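Local coordinates for protein glucosamine-6-phosphate deaminase (Bacillus subtilis, PDB 2BKX) that belongs to the glucosamine-6-phosphate isomerase/6-phosphogluconolactonase family of Rossmann-like alpha/beta enzymes and holds fructose -6-phosphate in a pocket, at residues 65-70 with 179-184; 111-116 with 150-155; 79-84 with 99-104. All coordinates share one frame; numbering follows the deposited sequence. Where two conformers were deposited one is given.

How the interactions relate
Interaction 1 is the hub, joining strands 62-69 and 178-181 of the mixed sheet in antiparallel fashion beside the fructose -6-phosphate pocket. Its centre is about 8 Å from that of interaction 2 and about 10 Å from that of interaction 3. The other two centres are about 14 Å apart. Along the chain, both are nested in the long loop that interaction 1 closes, with interaction 3 complete before interaction 2 opens. In interaction 3, helix 80-89 meets the chain leaving strand 99-100. In interaction 2, helix 109-122 meets the chain entering strand 153-156. Tyr116 bonds to Asn65, and Tyr80 and His81 to Glu68, tying both helices to strand 62-69.

Interaction 1. Residues 65-70 with 179-184; sequences NLDEYA and ALTMGI. With F6R (fructose -6-phosphate), chain C.
Asp67 lays its CB against the carbonyl O of Leu180 and, more loosely, OG1 of Thr181, while its flat carboxylate meets fructose -6-phosphate with its oxygens. In the conformer described, one of two, Asp67 OD2 accepts a hydrogen bond from O1 of the ligand at 2.9 Å. The tight chi1 of 42° places CG between the backbone N and the carbonyl carbon, and the group then projects from the sheet into the pocket. The methyl CD1 of Leu66 packs against the ligand, 3.6 Å from its O2. Glu68 starts out on the face opposite Asp67, but its carboxylate swings away from Leu180 toward helix 80-89 and His81. Its OE1 accepts from Tyr69 N with the anti lone pair; it also accepts from Tyr80 N. Tyr69 points away from 179-184; its ring meets that of Tyr80, and its OH bonds to Asn165.

The backbones run antiparallel, with axes 4.6 Å apart at 173°. Glu68 and Leu180 form a hydrogen-bonded pair: Glu68 N to Leu180 O is 3.0 Å, and Leu180 N to Glu68 O is 2.8 Å. Met182 N reaches Leu66 O at 2.8 Å. Asp67 with Thr181 and Tyr69 with Ala179 are non-hydrogen-bonded pairs. Beyond them, Leu66 CD2 touches Met182 SD at 3.8 Å, the side chains crossing at about a right angle. At the far end Ala70 CB meets Leu180 CD1 at 4.0 Å.

Strand 178-181 lies between 62-69 and 153-156. Ala70, Leu180 and Met182 touch helix 109-122, and Leu66 and Met182 touch strand 128-131.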
loop_
_atom_site.group_PDB
_atom_site.type_symbol
_atom_site.label_atom_id
_atom_site.label_comp_id
_atom_site.label_asym_id
_atom_site.label_seq_id
_atom_site.Cartn_x
_atom_site.Cartn_y
_atom_site.Cartn_z
ATOM N N ASN A 65 -3.134 -7.133 -1.855
ATOM C CA ASN A 65 -3.224 -5.881 -1.140
ATOM C C ASN A 65 -2.567 -5.977 0.235
ATOM O O ASN A 65 -2.517 -7.045 0.854
ATOM C CB ASN A 65 -4.680 -5.418 -1.002
ATOM C CG ASN A 65 -5.045 -4.382 -2.018
ATOM O OD1 ASN A 65 -5.164 -3.155 -1.682
ATOM N ND2 ASN A 65 -5.163 -4.794 -3.239
ATOM N N LEU A 66 -2.099 -4.838 0.719
ATOM C CA LEU A 66 -1.449 -4.756 2.017
ATOM C C LEU A 66 -2.330 -5.140 3.171
ATOM O O LEU A 66 -1.880 -5.773 4.127
ATOM C CB LEU A 66 -0.937 -3.330 2.266
ATOM C CG LEU A 66 0.272 -2.879 1.480
ATOM C CD1 LEU A 66 0.461 -1.368 1.564
ATOM C CD2 LEU A 66 1.524 -3.556 1.991
ATOM N N ASP A 67 -3.577 -4.685 3.139
ATOM C CA ASP A 67 -4.344 -4.669 4.373
ATOM C C ASP A 67 -5.839 -4.629 4.179
ATOM O O ASP A 67 -6.348 -4.379 3.083
ATOM C CB ASP A 67 -3.860 -3.534 5.312
ATOM C CG ASP A 67 -3.577 -2.253 4.658
ATOM O OD1 ASP A 67 -2.604 -1.653 5.175
ATOM O OD2 ASP A 67 -4.269 -1.810 3.691
ATOM N N GLU A 68 -6.559 -4.911 5.265
ATOM C CA GLU A 68 -8.017 -4.810 5.312
ATOM C C GLU A 68 -8.415 -4.595 6.746
ATOM O O GLU A 68 -7.738 -5.065 7.672
ATOM C CB GLU A 68 -8.686 -6.057 4.767
ATOM C CG GLU A 68 -10.214 -6.101 4.815
ATOM C CD GLU A 68 -10.897 -4.989 4.028
ATOM O OE1 GLU A 68 -10.803 -3.805 4.421
ATOM O OE2 GLU A 68 -11.507 -5.316 2.969
ATOM N N TYR A 69 -9.481 -3.837 6.958
ATOM C CA TYR A 69 -9.959 -3.605 8.311
ATOM C C TYR A 69 -10.632 -4.881 8.858
ATOM O O TYR A 69 -11.334 -5.599 8.145
ATOM C CB TYR A 69 -10.982 -2.489 8.338
ATOM C CG TYR A 69 -10.461 -1.087 8.175
ATOM C CD1 TYR A 69 -10.793 -0.332 7.058
ATOM C CD2 TYR A 69 -9.661 -0.488 9.135
ATOM C CE1 TYR A 69 -10.333 0.971 6.904
ATOM C CE2 TYR A 69 -9.197 0.807 9.005
ATOM C CZ TYR A 69 -9.563 1.544 7.912
ATOM O OH TYR A 69 -9.110 2.833 7.837
ATOM N N ALA A 70 -10.440 -5.137 10.150
ATOM C CA ALA A 70 -11.111 -6.259 10.804
ATOM C C ALA A 70 -12.555 -5.938 11.050
ATOM O O ALA A 70 -12.903 -4.872 11.513
ATOM C CB ALA A 70 -10.436 -6.612 12.132
ATOM N N ALA A 179 -7.079 -4.392 12.358
ATOM C CA ALA A 179 -6.891 -4.649 10.954
ATOM C C ALA A 179 -6.031 -5.877 10.748
ATOM O O ALA A 179 -5.391 -6.360 11.670
ATOM C CB ALA A 179 -6.265 -3.443 10.294
ATOM N N LEU A 180 -6.027 -6.372 9.518
ATOM C CA LEU A 180 -5.132 -7.418 9.037
ATOM C C LEU A 180 -4.144 -6.762 8.078
ATOM O O LEU A 180 -4.562 -6.003 7.207
ATOM C CB LEU A 180 -5.926 -8.465 8.260
ATOM C CG LEU A 180 -6.827 -9.355 9.097
ATOM C CD1 LEU A 180 -7.978 -8.600 9.731
ATOM C CD2 LEU A 180 -7.361 -10.471 8.207
ATOM N N THR A 181 -2.845 -7.002 8.258
ATOM C CA THR A 181 -1.835 -6.375 7.402
ATOM C C THR A 181 -0.698 -7.341 7.078
ATOM O O THR A 181 -0.260 -8.126 7.911
ATOM C CB THR A 181 -1.249 -5.121 8.087
ATOM O OG1 THR A 181 -0.365 -4.439 7.183
ATOM C CG2 THR A 181 -0.567 -5.402 9.378
ATOM N N MET A 182 -0.243 -7.254 5.847
ATOM C CA MET A 182 1.053 -7.820 5.465
ATOM C C MET A 182 2.064 -7.301 6.448
ATOM O O MET A 182 1.978 -6.137 6.870
ATOM C CB MET A 182 1.462 -7.312 4.119
ATOM C CG MET A 182 0.846 -7.970 3.034
ATOM S SD MET A 182 1.650 -7.276 1.522
ATOM C CE MET A 182 0.440 -7.819 0.930
ATOM N N GLY A 183 3.016 -8.141 6.846
ATOM C CA GLY A 183 4.050 -7.686 7.760
ATOM C C GLY A 183 5.198 -6.994 7.062
ATOM O O GLY A 183 5.253 -6.890 5.819
ATOM N N ILE A 184 6.123 -6.501 7.865
ATOM C CA ILE A 184 7.274 -5.835 7.310
ATOM C C ILE A 184 8.126 -6.792 6.472
ATOM O O ILE A 184 8.607 -6.422 5.395
ATOM C CB ILE A 184 8.089 -5.112 8.387
ATOM C CG1 ILE A 184 7.235 -4.023 9.049
ATOM C CG2 ILE A 184 9.388 -4.546 7.825
ATOM C CD1 ILE A 184 7.855 -3.289 10.179
HETATM C C1 F6R C . -2.402 1.439 2.482
HETATM C C2 F6R C . -1.745 1.310 3.842
HETATM C C3 F6R C . -1.443 2.469 4.801
HETATM C C4 F6R C . -1.507 3.858 4.134
HETATM C C5 F6R C . -1.177 5.002 5.079
HETATM C C6 F6R C . -1.306 6.355 4.388
HETATM O O1 F6R C . -2.914 0.180 2.006
HETATM O O2 F6R C . -1.392 0.197 4.164
HETATM O O3 F6R C . -0.116 2.325 5.274
HETATM O O4 F6R C . -0.591 3.870 3.044
HETATM O O5 F6R C . -1.977 4.968 6.254
HETATM O O6 F6R C . -2.686 6.567 4.055
HETATM P P F6R C . -3.077 7.791 3.110
HETATM O O1P F6R C . -2.550 7.463 1.740
HETATM O O2P F6R C . -2.380 8.997 3.682
HETATM O O3P F6R C . -4.568 7.889 3.129
#

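Interaction 2. Residues 111-116 with 150-155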
loop_
_atom_site.group_PDB
_atom_site.type_symbol
_atom_site.label_atom_id
_atom_site.label_comp_id
_atom_site.label_asym_id
_atom_site.label_seq_id
_atom_site.Cartn_x
_atom_site.Cartn_y
_atom_site.Cartn_z
ATOM N N ALA A 111 -5.956 -17.293 11.569
ATOM C CA ALA A 111 -5.854 -18.268 10.514
ATOM C C ALA A 111 -5.905 -17.630 9.131
ATOM O O ALA A 111 -5.157 -18.017 8.236
ATOM C CB ALA A 111 -6.949 -19.354 10.647
ATOM N N GLU A 112 -6.748 -16.617 8.972
ATOM C CA GLU A 112 -6.786 -15.871 7.717
ATOM C C GLU A 112 -5.440 -15.267 7.383
ATOM O O GLU A 112 -4.992 -15.319 6.240
ATOM C CB GLU A 112 -7.866 -14.785 7.803
ATOM C CG GLU A 112 -7.935 -13.845 6.598
ATOM C CD GLU A 112 -8.294 -14.493 5.294
ATOM O OE1 GLU A 112 -8.844 -15.620 5.306
ATOM O OE2 GLU A 112 -8.061 -13.834 4.231
ATOM N N CYS A 113 -4.789 -14.708 8.381
ATOM C CA CYS A 113 -3.461 -14.097 8.168
ATOM C C CYS A 113 -2.403 -15.127 7.762
ATOM O O CYS A 113 -1.597 -14.874 6.881
ATOM C CB CYS A 113 -3.032 -13.335 9.405
ATOM S SG CYS A 113 -3.917 -11.767 9.592
ATOM N N ARG A 114 -2.427 -16.306 8.386
ATOM C CA ARG A 114 -1.513 -17.378 8.011
ATOM C C ARG A 114 -1.758 -17.822 6.587
ATOM O O ARG A 114 -0.797 -17.967 5.831
ATOM C CB ARG A 114 -1.600 -18.569 8.968
ATOM C CG ARG A 114 -0.983 -18.299 10.301
ATOM C CD ARG A 114 -0.882 -19.545 11.195
ATOM N NE ARG A 114 -2.095 -20.356 11.232
ATOM C CZ ARG A 114 -3.009 -20.347 12.204
ATOM N NH1 ARG A 114 -4.075 -21.123 12.101
ATOM N NH2 ARG A 114 -2.884 -19.564 13.265
ATOM N N ARG A 115 -3.022 -18.005 6.206
ATOM C CA ARG A 115 -3.329 -18.414 4.817
ATOM C C ARG A 115 -2.931 -17.342 3.827
ATOM O O ARG A 115 -2.464 -17.646 2.737
ATOM C CB ARG A 115 -4.811 -18.701 4.632
ATOM C CG ARG A 115 -5.336 -19.942 5.381
ATOM C CD ARG A 115 -6.794 -20.290 4.988
ATOM N NE ARG A 115 -7.753 -19.217 5.309
ATOM C CZ ARG A 115 -8.503 -19.134 6.422
ATOM N NH1 ARG A 115 -8.451 -20.088 7.355
ATOM N NH2 ARG A 115 -9.319 -18.087 6.615
ATOM N N TYR A 116 -3.070 -16.080 4.210
ATOM C CA TYR A 116 -2.744 -14.990 3.291
ATOM C C TYR A 116 -1.255 -14.960 3.043
ATOM O O TYR A 116 -0.808 -14.781 1.906
ATOM C CB TYR A 116 -3.230 -13.654 3.845
ATOM C CG TYR A 116 -3.253 -12.526 2.794
ATOM C CD1 TYR A 116 -4.218 -12.488 1.829
ATOM C CD2 TYR A 116 -2.290 -11.516 2.788
ATOM C CE1 TYR A 116 -4.278 -11.452 0.922
ATOM C CE2 TYR A 116 -2.300 -10.489 1.870
ATOM C CZ TYR A 116 -3.316 -10.460 0.928
ATOM O OH TYR A 116 -3.429 -9.457 -0.023
ATOM N N SER A 150 8.215 -9.297 11.026
ATOM C CA SER A 150 6.796 -9.584 11.057
ATOM C C SER A 150 6.264 -10.073 9.721
ATOM O O SER A 150 6.733 -9.660 8.654
ATOM C CB SER A 150 6.035 -8.336 11.488
ATOM O OG SER A 150 6.273 -7.220 10.672
ATOM N N ARG A 151 5.263 -10.948 9.820
ATOM C CA ARG A 151 4.539 -11.510 8.684
ATOM C C ARG A 151 3.082 -11.036 8.763
ATOM O O ARG A 151 2.764 -10.207 9.618
ATOM C CB ARG A 151 4.665 -13.031 8.712
ATOM C CG ARG A 151 6.091 -13.501 8.470
ATOM C CD ARG A 151 6.460 -13.467 7.018
ATOM N NE ARG A 151 7.822 -13.971 6.799
ATOM C CZ ARG A 151 8.336 -14.152 5.621
ATOM N NH1 ARG A 151 9.596 -14.597 5.511
ATOM N NH2 ARG A 151 7.635 -13.840 4.550
ATOM N N THR A 152 2.213 -11.505 7.866
ATOM C CA THR A 152 0.854 -10.999 7.857
ATOM C C THR A 152 0.241 -11.289 9.230
ATOM O O THR A 152 0.385 -12.407 9.767
ATOM C CB THR A 152 0.043 -11.646 6.717
ATOM O OG1 THR A 152 0.650 -11.379 5.433
ATOM C CG2 THR A 152 -1.349 -11.133 6.687
ATOM N N HIS A 153 -0.435 -10.302 9.822
ATOM C CA HIS A 153 -0.922 -10.424 11.188
ATOM C C HIS A 153 -2.045 -9.458 11.488
ATOM O O HIS A 153 -2.241 -8.490 10.751
ATOM C CB HIS A 153 0.222 -10.284 12.203
ATOM C CG HIS A 153 0.865 -8.930 12.271
ATOM N ND1 HIS A 153 1.635 -8.413 11.262
ATOM C CD2 HIS A 153 0.913 -8.030 13.278
ATOM C CE1 HIS A 153 2.074 -7.212 11.617
ATOM N NE2 HIS A 153 1.638 -6.950 12.834
ATOM N N VAL A 154 -2.748 -9.757 12.587
ATOM C CA VAL A 154 -3.779 -8.919 13.165
ATOM C C VAL A 154 -3.144 -7.873 14.046
ATOM O O VAL A 154 -2.304 -8.181 14.871
ATOM C CB VAL A 154 -4.780 -9.742 13.982
ATOM C CG1 VAL A 154 -5.906 -8.867 14.545
ATOM C CG2 VAL A 154 -5.382 -10.817 13.104
ATOM N N VAL A 155 -3.528 -6.618 13.837
ATOM C CA VAL A 155 -3.008 -5.468 14.560
ATOM C C VAL A 155 -4.097 -4.621 15.164
ATOM O O VAL A 155 -5.207 -4.538 14.632
ATOM C CB VAL A 155 -2.133 -4.584 13.649
ATOM C CG1 VAL A 155 -0.960 -5.416 13.155
ATOM C CG2 VAL A 155 -2.947 -3.996 12.469
#
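Cys113 and Thr152 carry the van der Waals contact. Cys113 CB sits 3.6 Å from Thr152 O, and in return Thr152 CB sits 3.6 Å from Cys113 O. With chi1 at -75°, beside the backbone N, the Cys113 sulfur lies against the start of the strand. There SG meets the backbone carbon C of His153 at 3.5 Å and the methyl CG2 of Val154 at 3.9 Å. The Tyr116 ring turns an edge to Thr152, with CD2 4.0 Å from OG1 and OG1 in the ring plane.

These contacts lay helix 109-122 against the loop leading into edge strand 153-156 and against the strand's first residues, within an alpha/beta fold. The chain enters strand 153-156 here and runs on antiparallel to strand 178-181. Cys113 also touches Leu180 of that strand.

Polar groups find their partners elsewhere than across this contact. Thr152 OG1 bonds to Glu117, the helix residue after Tyr116. Tyr116 OH reaches the backbone O of Asn65, on strand 62-69. Within 150-155, His153 ND1 donates to Arg151 O at 2.7 Å, nearly in line with that carbonyl but 23° out of the imidazole plane. This ties the His153 ring to the backbone two residues earlier.

Interaction 3. Residues 79-84 with 99-104; sequences SYHFYM and HFIPNG
Ile101 lies over one face of the His81 ring. Its CB stands 3.8 Å from the ring centroid and 21° off the normal, a CH-pi contact displaced toward the rim. The two side chains slide past each other in opposite directions. Ile101 CG2, set anti to the backbone N, comes within 3.5 Å of His81 CE1. The other branch reaches along the helix, where CD1 of Ile101 touches Met84 CG at 4.0 Å.

The contact belongs to a beta-alpha-beta unit. Strand 62-69 leads to helix 80-89, and the chain returns in strand 99-100, parallel to 62-69. Ser79 is the N-cap of the helix, its OG accepting from Phe82 N at 3.1 Å.

At the edge of the His81 ring, near its plane, Pro102 O lies 3.2 Å from CE1. Both ring nitrogens have partners. His81 ND1 is hydrogen-bonded to OE2 of Glu68, on strand 62-69. His81 NE2 bonds to a water at 2.9 Å, and that water donates to Ile101 O at 2.7 Å, bridging the ring to the backbone of the residue that packs on its face.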
loop_
_atom_site.group_PDB
_atom_site.type_symbol
_atom_site.label_atom_id
_atom_site.label_comp_id
_atom_site.label_asym_id
_atom_site.label_seq_id
_atom_site.Cartn_x
_atom_site.Cartn_y
_atom_site.Cartn_z
ATOM N N SER A 79 -14.594 -0.829 3.453
ATOM C CA SER A 79 -13.615 -1.899 3.294
ATOM C C SER A 79 -12.648 -1.610 2.173
ATOM O O SER A 79 -12.943 -0.886 1.246
ATOM C CB SER A 79 -14.292 -3.223 3.042
ATOM O OG SER A 79 -14.841 -3.296 1.766
ATOM N N TYR A 80 -11.451 -2.154 2.315
ATOM C CA TYR A 80 -10.478 -2.038 1.252
ATOM C C TYR A 80 -10.787 -2.908 0.030
ATOM O O TYR A 80 -10.346 -2.588 -1.083
ATOM C CB TYR A 80 -9.073 -2.242 1.824
ATOM C CG TYR A 80 -8.639 -1.077 2.734
ATOM C CD1 TYR A 80 -7.627 -1.233 3.665
ATOM C CD2 TYR A 80 -9.212 0.178 2.628
ATOM C CE1 TYR A 80 -7.195 -0.185 4.478
ATOM C CE2 TYR A 80 -8.797 1.229 3.434
ATOM C CZ TYR A 80 -7.794 1.050 4.357
ATOM O OH TYR A 80 -7.334 2.111 5.136
ATOM N N HIS A 81 -11.547 -3.977 0.233
ATOM C CA HIS A 81 -12.129 -4.698 -0.891
ATOM C C HIS A 81 -12.950 -3.733 -1.741
ATOM O O HIS A 81 -12.796 -3.666 -2.940
ATOM C CB HIS A 81 -13.071 -5.846 -0.464
ATOM C CG HIS A 81 -12.408 -7.122 -0.095
ATOM N ND1 HIS A 81 -11.694 -7.292 1.083
ATOM C CD2 HIS A 81 -12.350 -8.310 -0.750
ATOM C CE1 HIS A 81 -11.256 -8.542 1.142
ATOM N NE2 HIS A 81 -11.624 -9.176 0.043
ATOM N N PHE A 82 -13.846 -2.989 -1.115
ATOM C CA PHE A 82 -14.682 -2.049 -1.873
ATOM C C PHE A 82 -13.854 -0.992 -2.543
ATOM O O PHE A 82 -14.065 -0.685 -3.712
ATOM C CB PHE A 82 -15.686 -1.427 -0.886
ATOM C CG PHE A 82 -16.654 -0.466 -1.506
ATOM C CD1 PHE A 82 -17.953 -0.857 -1.809
ATOM C CD2 PHE A 82 -16.263 0.818 -1.809
ATOM C CE1 PHE A 82 -18.875 0.063 -2.372
ATOM C CE2 PHE A 82 -17.180 1.733 -2.385
ATOM C CZ PHE A 82 -18.453 1.322 -2.682
ATOM N N TYR A 83 -12.894 -0.426 -1.808
ATOM C CA TYR A 83 -12.019 0.574 -2.417
ATOM C C TYR A 83 -11.365 0.028 -3.690
ATOM O O TYR A 83 -11.360 0.673 -4.728
ATOM C CB TYR A 83 -10.944 0.975 -1.424
ATOM C CG TYR A 83 -9.870 1.938 -1.897
ATOM C CD1 TYR A 83 -9.768 3.239 -1.402
ATOM C CD2 TYR A 83 -8.904 1.517 -2.789
ATOM C CE1 TYR A 83 -8.716 4.060 -1.786
ATOM C CE2 TYR A 83 -7.866 2.316 -3.176
ATOM C CZ TYR A 83 -7.758 3.596 -2.670
ATOM O OH TYR A 83 -6.692 4.397 -3.026
ATOM N N MET A 84 -10.751 -1.152 -3.608
ATOM C CA MET A 84 -9.986 -1.632 -4.762
ATOM C C MET A 84 -10.887 -1.908 -5.950
ATOM O O MET A 84 -10.495 -1.684 -7.104
ATOM C CB MET A 84 -9.192 -2.871 -4.362
ATOM C CG MET A 84 -8.023 -2.616 -3.444
ATOM S SD MET A 84 -6.858 -1.326 -4.021
ATOM C CE MET A 84 -6.297 -2.094 -5.526
ATOM N N HIS A 99 -7.256 -11.224 -7.885
ATOM C CA HIS A 99 -7.069 -10.077 -6.996
ATOM C C HIS A 99 -7.311 -10.600 -5.585
ATOM O O HIS A 99 -8.410 -11.068 -5.290
ATOM C CB HIS A 99 -8.078 -8.965 -7.290
ATOM C CG HIS A 99 -7.908 -8.323 -8.638
ATOM N ND1 HIS A 99 -6.702 -7.774 -9.037
ATOM C CD2 HIS A 99 -8.778 -8.114 -9.667
ATOM C CE1 HIS A 99 -6.833 -7.291 -10.266
ATOM N NE2 HIS A 99 -8.075 -7.511 -10.683
ATOM N N PHE A 100 -6.299 -10.494 -4.730
ATOM C CA PHE A 100 -6.334 -11.007 -3.390
ATOM C C PHE A 100 -6.198 -9.879 -2.367
ATOM O O PHE A 100 -5.381 -8.960 -2.513
ATOM C CB PHE A 100 -5.205 -12.014 -3.205
ATOM C CG PHE A 100 -5.286 -13.174 -4.181
ATOM C CD1 PHE A 100 -4.380 -13.304 -5.209
ATOM C CD2 PHE A 100 -6.312 -14.086 -4.100
ATOM C CE1 PHE A 100 -4.476 -14.357 -6.096
ATOM C CE2 PHE A 100 -6.392 -15.137 -4.972
ATOM C CZ PHE A 100 -5.488 -15.280 -5.962
ATOM N N ILE A 101 -7.035 -9.958 -1.333
ATOM C CA ILE A 101 -7.074 -8.990 -0.259
ATOM C C ILE A 101 -7.431 -9.779 1.012
ATOM O O ILE A 101 -8.259 -10.684 0.944
ATOM C CB ILE A 101 -8.141 -7.910 -0.550
ATOM C CG1 ILE A 101 -7.949 -7.242 -1.937
ATOM C CG2 ILE A 101 -8.199 -6.892 0.560
ATOM C CD1 ILE A 101 -9.042 -6.286 -2.341
ATOM N N PRO A 102 -6.828 -9.453 2.164
ATOM C CA PRO A 102 -7.194 -10.243 3.366
ATOM C C PRO A 102 -8.665 -10.122 3.698
ATOM O O PRO A 102 -9.244 -9.058 3.511
ATOM C CB PRO A 102 -6.331 -9.617 4.456
ATOM C CG PRO A 102 -5.234 -8.979 3.723
ATOM C CD PRO A 102 -5.790 -8.464 2.457
ATOM N N ASN A 103 -9.282 -11.211 4.148
ATOM C CA ASN A 103 -10.684 -11.208 4.496
ATOM C C ASN A 103 -10.863 -10.775 5.947
ATOM O O ASN A 103 -10.703 -11.585 6.858
ATOM C CB ASN A 103 -11.305 -12.600 4.262
ATOM C CG ASN A 103 -12.757 -12.671 4.658
ATOM O OD1 ASN A 103 -13.396 -11.647 4.953
ATOM N ND2 ASN A 103 -13.304 -13.894 4.668
ATOM N N GLY A 104 -11.186 -9.489 6.147
ATOM C CA GLY A 104 -11.369 -8.945 7.483
ATOM C C GLY A 104 -12.603 -9.463 8.186
ATOM O O GLY A 104 -12.771 -9.230 9.379
HETATM O O HOH W 1 -10.670 -11.848 0.712
#